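Local coordinates for quinonprotein alcohol dehydrogenase-like protein (PDB 4R5O) that is of unknown function but binds calcium and joins an immunoglobulin-like domain to a seven-bladed beta-propeller, at residues D346-K351 with I365-G370; V371-P376 with V388-E393. One frame throughout, in Å; residues are numbered along the deposited sequence.

Contact 1: residues D346-K351 with I365-G370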
loop_
_atom_site.group_PDB
_atom_site.type_symbol
_atom_site.label_atom_id
_atom_site.label_comp_id
_atom_site.label_asym_id
_atom_site.label_seq_id
_atom_site.Cartn_x
_atom_site.Cartn_y
_atom_site.Cartn_z
ATOM N N ASP A 346 -4.153 -22.513 12.647
ATOM C CA ASP A 346 -3.106 -23.450 12.194
ATOM C C ASP A 346 -2.472 -23.016 10.837
ATOM O O ASP A 346 -1.429 -23.551 10.438
ATOM C CB ASP A 346 -3.638 -24.900 12.071
ATOM C CG ASP A 346 -5.095 -25.107 11.653
ATOM O OD1 ASP A 346 -6.003 -24.531 12.325
ATOM O OD2 ASP A 346 -5.346 -25.997 10.800
ATOM N N GLY A 347 -3.068 -22.032 10.176
ATOM C CA GLY A 347 -2.555 -21.542 8.902
ATOM C C GLY A 347 -3.247 -22.147 7.699
ATOM O O GLY A 347 -2.698 -22.131 6.597
ATOM N N ALA A 348 -4.454 -22.705 7.911
ATOM C CA ALA A 348 -5.313 -23.272 6.866
ATOM C C ALA A 348 -6.294 -22.202 6.381
ATOM O O ALA A 348 -6.615 -21.273 7.127
ATOM C CB ALA A 348 -6.059 -24.509 7.372
ATOM N N ILE A 349 -6.744 -22.312 5.134
ATOM C CA ILE A 349 -7.685 -21.371 4.561
ATOM C C ILE A 349 -8.940 -22.141 4.308
ATOM O O ILE A 349 -8.903 -23.264 3.805
ATOM C CB ILE A 349 -7.100 -20.672 3.294
ATOM C CG1 ILE A 349 -5.937 -19.740 3.724
ATOM C CG2 ILE A 349 -8.157 -19.863 2.505
ATOM C CD1 ILE A 349 -4.964 -19.502 2.714
ATOM N N TYR A 350 -10.043 -21.555 4.748
ATOM C CA TYR A 350 -11.388 -22.042 4.556
ATOM C C TYR A 350 -12.093 -21.153 3.555
ATOM O O TYR A 350 -11.922 -19.935 3.586
ATOM C CB TYR A 350 -12.128 -22.092 5.892
ATOM C CG TYR A 350 -11.657 -23.203 6.803
ATOM C CD1 TYR A 350 -10.534 -23.042 7.611
ATOM C CD2 TYR A 350 -12.340 -24.413 6.869
ATOM C CE1 TYR A 350 -10.084 -24.069 8.437
ATOM C CE2 TYR A 350 -11.907 -25.443 7.704
ATOM C CZ TYR A 350 -10.778 -25.265 8.489
ATOM O OH TYR A 350 -10.342 -26.260 9.337
ATOM N N LYS A 351 -12.820 -21.771 2.620
ATOM C CA LYS A 351 -13.640 -21.076 1.622
ATOM C C LYS A 351 -15.083 -21.219 2.052
ATOM O O LYS A 351 -15.680 -22.281 1.843
ATOM C CB LYS A 351 -13.394 -21.606 0.196
ATOM C CG LYS A 351 -14.258 -20.923 -0.845
ATOM C CD LYS A 351 -13.936 -21.297 -2.291
ATOM C CE LYS A 351 -14.420 -22.638 -2.754
ATOM N NZ LYS A 351 -14.067 -22.849 -4.181
ATOM N N ILE A 365 -7.546 -24.675 1.433
ATOM C CA ILE A 365 -6.094 -24.760 1.368
ATOM C C ILE A 365 -5.624 -25.236 2.735
ATOM O O ILE A 365 -5.845 -24.562 3.736
ATOM C CB ILE A 365 -5.425 -23.439 0.916
ATOM C CG1 ILE A 365 -5.900 -23.060 -0.497
ATOM C CG2 ILE A 365 -3.895 -23.575 0.956
ATOM C CD1 ILE A 365 -5.620 -21.653 -0.870
ATOM N N ALA A 366 -5.021 -26.427 2.768
ATOM C CA ALA A 366 -4.501 -27.064 3.973
ATOM C C ALA A 366 -3.331 -26.281 4.574
ATOM O O ALA A 366 -2.595 -25.597 3.859
ATOM C CB ALA A 366 -4.051 -28.477 3.652
ATOM N N ALA A 367 -3.166 -26.398 5.890
ATOM C CA ALA A 367 -2.061 -25.779 6.603
ATOM C C ALA A 367 -0.760 -26.561 6.370
ATOM O O ALA A 367 -0.807 -27.759 6.076
ATOM C CB ALA A 367 -2.390 -25.723 8.090
ATOM N N GLU A 368 0.386 -25.887 6.481
ATOM C CA GLU A 368 1.708 -26.494 6.402
ATOM C C GLU A 368 2.361 -26.324 7.759
ATOM O O GLU A 368 2.321 -25.214 8.304
ATOM C CB GLU A 368 2.561 -25.918 5.256
ATOM C CG GLU A 368 2.542 -26.716 3.951
ATOM C CD GLU A 368 1.251 -26.767 3.148
ATOM O OE1 GLU A 368 0.592 -25.713 2.986
ATOM O OE2 GLU A 368 0.966 -27.846 2.577
ATOM N N SER A 369 2.909 -27.427 8.341
ATOM C CA SER A 369 3.511 -27.375 9.682
ATOM C C SER A 369 4.743 -26.422 9.697
ATOM O O SER A 369 5.547 -26.385 8.739
ATOM C CB SER A 369 3.889 -28.763 10.187
ATOM O OG SER A 369 4.792 -29.441 9.335
ATOM N N GLY A 370 4.797 -25.595 10.754
ATOM C CA GLY A 370 5.848 -24.599 10.961
ATOM C C GLY A 370 5.786 -23.393 10.032
ATOM O O GLY A 370 6.743 -22.606 9.943
#

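Contact 2: residues V371-P376 with V388-E393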
loop_
_atom_site.group_PDB
_atom_site.type_symbol
_atom_site.label_atom_id
_atom_site.label_comp_id
_atom_site.label_asym_id
_atom_site.label_seq_id
_atom_site.Cartn_x
_atom_site.Cartn_y
_atom_site.Cartn_z
ATOM N N VAL A 371 4.636 -23.242 9.339
ATOM C CA VAL A 371 4.314 -22.161 8.406
ATOM C C VAL A 371 2.990 -21.548 8.854
ATOM O O VAL A 371 1.994 -22.271 9.056
ATOM C CB VAL A 371 4.267 -22.640 6.929
ATOM C CG1 VAL A 371 4.137 -21.462 5.988
ATOM C CG2 VAL A 371 5.503 -23.449 6.559
ATOM N N SER A 372 2.983 -20.223 9.043
ATOM C CA SER A 372 1.772 -19.537 9.464
ATOM C C SER A 372 1.472 -18.379 8.512
ATOM O O SER A 372 2.379 -17.896 7.829
ATOM C CB SER A 372 1.899 -19.049 10.908
ATOM O OG SER A 372 3.016 -18.194 11.075
ATOM N N ILE A 373 0.178 -17.979 8.437
ATOM C CA ILE A 373 -0.315 -16.876 7.608
ATOM C C ILE A 373 -0.235 -15.645 8.495
ATOM O O ILE A 373 -0.836 -15.617 9.568
ATOM C CB ILE A 373 -1.721 -17.195 7.031
ATOM C CG1 ILE A 373 -1.600 -18.447 6.107
ATOM C CG2 ILE A 373 -2.307 -15.971 6.276
ATOM C CD1 ILE A 373 -2.830 -19.034 5.631
ATOM N N THR A 374 0.585 -14.674 8.087
ATOM C CA THR A 374 0.961 -13.526 8.916
ATOM C C THR A 374 0.502 -12.155 8.372
ATOM O O THR A 374 1.010 -11.124 8.816
ATOM C CB THR A 374 2.491 -13.508 9.032
ATOM O OG1 THR A 374 3.061 -13.506 7.712
ATOM C CG2 THR A 374 3.029 -14.712 9.843
ATOM N N ALA A 375 -0.489 -12.132 7.478
ATOM C CA ALA A 375 -1.039 -10.895 6.934
ATOM C C ALA A 375 -2.451 -11.124 6.482
ATOM O O ALA A 375 -2.806 -12.293 6.285
ATOM C CB ALA A 375 -0.194 -10.386 5.786
ATOM N N PRO A 376 -3.302 -10.067 6.312
ATOM C CA PRO A 376 -4.669 -10.317 5.824
ATOM C C PRO A 376 -4.688 -10.924 4.425
ATOM O O PRO A 376 -3.786 -10.662 3.629
ATOM C CB PRO A 376 -5.299 -8.925 5.812
ATOM C CG PRO A 376 -4.206 -8.004 5.767
ATOM C CD PRO A 376 -3.078 -8.623 6.516
ATOM N N VAL A 388 -2.028 -15.127 -0.398
ATOM C CA VAL A 388 -1.756 -15.542 0.963
ATOM C C VAL A 388 -0.311 -15.219 1.334
ATOM O O VAL A 388 0.602 -15.554 0.581
ATOM C CB VAL A 388 -2.035 -17.048 1.094
ATOM C CG1 VAL A 388 -1.903 -17.495 2.528
ATOM C CG2 VAL A 388 -3.421 -17.402 0.566
ATOM N N THR A 389 -0.104 -14.581 2.507
ATOM C CA THR A 389 1.215 -14.243 3.058
ATOM C C THR A 389 1.581 -15.274 4.126
ATOM O O THR A 389 0.893 -15.398 5.133
ATOM C CB THR A 389 1.234 -12.821 3.604
ATOM O OG1 THR A 389 0.839 -11.913 2.574
ATOM C CG2 THR A 389 2.567 -12.424 4.179
ATOM N N TYR A 390 2.666 -16.028 3.871
ATOM C CA TYR A 390 3.202 -17.050 4.764
ATOM C C TYR A 390 4.527 -16.625 5.384
ATOM O O TYR A 390 5.281 -15.883 4.743
ATOM C CB TYR A 390 3.425 -18.371 4.007
ATOM C CG TYR A 390 2.190 -19.043 3.473
ATOM C CD1 TYR A 390 1.395 -19.828 4.293
ATOM C CD2 TYR A 390 1.886 -18.999 2.125
ATOM C CE1 TYR A 390 0.280 -20.501 3.795
ATOM C CE2 TYR A 390 0.776 -19.666 1.613
ATOM C CZ TYR A 390 -0.026 -20.420 2.452
ATOM O OH TYR A 390 -1.129 -21.086 1.965
ATOM N N THR A 391 4.830 -17.144 6.603
ATOM C CA THR A 391 6.108 -16.942 7.280
ATOM C C THR A 391 6.529 -18.258 7.905
ATOM O O THR A 391 5.746 -18.871 8.641
ATOM C CB THR A 391 6.072 -15.804 8.309
ATOM O OG1 THR A 391 5.687 -14.581 7.671
ATOM C CG2 THR A 391 7.409 -15.596 9.011
ATOM N N GLU A 392 7.769 -18.700 7.578
ATOM C CA GLU A 392 8.382 -19.877 8.188
ATOM C C GLU A 392 8.879 -19.422 9.545
ATOM O O GLU A 392 9.764 -18.563 9.619
ATOM C CB GLU A 392 9.479 -20.512 7.312
ATOM C CG GLU A 392 8.980 -21.222 6.061
ATOM C CD GLU A 392 9.992 -22.046 5.281
ATOM O OE1 GLU A 392 10.907 -22.628 5.908
ATOM O OE2 GLU A 392 9.794 -22.203 4.055
ATOM N N GLU A 393 8.210 -19.903 10.602
ATOM C CA GLU A 393 8.399 -19.544 12.011
ATOM C C GLU A 393 9.869 -19.665 12.468
ATOM O O GLU A 393 10.390 -18.730 13.092
ATOM C CB GLU A 393 7.522 -20.451 12.910
ATOM C CG GLU A 393 6.032 -20.443 12.566
ATOM C CD GLU A 393 5.117 -21.391 13.326
ATOM O OE1 GLU A 393 5.620 -22.201 14.138
ATOM O OE2 GLU A 393 3.887 -21.334 13.089
HETATM O O HOH W 1 -2.327 -13.501 3.926
HETATM O O HOH W 2 -1.616 -12.159 1.579
#

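Contact 1: residues D346-K351 with I365-G370
The flat groups that meet here are the peptide units of I349 and I365, which form one antiparallel hydrogen-bonded pair and show how a single bridge can fasten a loop to a strand. The carbonyl of I365 receives I349 N in its own plane, with I365 O and I349 N 2.8 Å apart and the N-H aimed almost straight at the oxygen (173°). In the return bond, I365 N lies 3.1 Å from I349 O. The CA of A348 also approaches I365 O at 3.4 Å, a strongly bent CA-H...O contact beside the main bond.

The two isoleucines touch through their stems, CB of I349 to CB of I365 at 4.0 Å. Each sets CG1 beside its own backbone N (chi1 -68° in I349), and their branches extend into the apolar layer shared with L386. Further along, the methyl of A367 turns toward the other segment: its CB meets A348 CB at 3.9 Å and D346 O at 3.3 Å. D346 OD2 comes alongside this methyl, while OD1 has a weak hydrogen bond to S344 OG. The positive phi of G347 suits a glycine, since a CB there would jam against the preceding carbonyl.

In sequence, the segments are joined by a loop carrying D356 and D358, which ligate a calcium ion. I365 lies beyond strand 349-353 on the outer flank of the sheet formed with strands 339-343 and 332-333. On one side Y350 stacks on F316; on another, I349 rests on L377 of strand 371-379 and on L386 of strand 386-392, an interface consistent with neighbouring propeller blades.

Contact 2: residues V371-P376 with V388-E393
V388, already within strand 386-392, presents CG1 to I373, 3.6 Å from I373 CD1; the same methyl lies over one face of the Y390 ring, offset toward its rim. T389 follows with its carbonyl O taking T374 N at 3.1 Å. Its CB packs 3.6 Å from A375 CB, and a water accepts from T389 N and lies 2.7 Å from A375 O. Y390 lies side by side with I373, its CE1 3.6 Å from I373 CG1, while V371 CG1 meets Y390 CD1 obliquely; the hydroxyl of Y390 is hydrogen-bonded to that of Y403. Replacing I373 by an alanine removes CG1 and CD1, which would probably open a gap beside both V388 CG1 and Y390 CE1.

T391 forms the hydrogen-bonded pair with S372: T391 N to S372 O is 2.8 Å, and S372 N returns to T391 O at 3.1 Å. Alongside this pair, T374 OG1, folded back between its backbone N and carbonyl carbon (chi1 55°), meets T391 OG1 at 2.8 Å. E392 CG runs beside V371, and E393 OE2 comes near S372 CB; both glutamates are poorly ordered.

Chemically, V371, I373 and the Y390 ring pack as an apolar patch with E392 at its end, whereas hydrogen bonds run from T374 OG1 through T391 OG1 to S398 OG of strand 397-403, a chain whose proton direction stays open.

Followed from the N terminus, the two contacts come in series. Contact 1 closes the calcium-carrying loop that leaves strand 349-353 and returns at I365; the chain then passes through G370 straight into V371, where contact 2 begins, and the hairpin of strands 371-379 and 386-392 closes it. Neither loop encloses the other, yet the contacts touch: I349 CD1 packs on I373 CD1 and V388 CG2, and G370 O probably accepts a hydrogen bond from E393 N. Residues 365-370 thus hand the chain from the outer flank of one antiparallel sheet to the first strand of the next, tying what are probably adjacent propeller blades together.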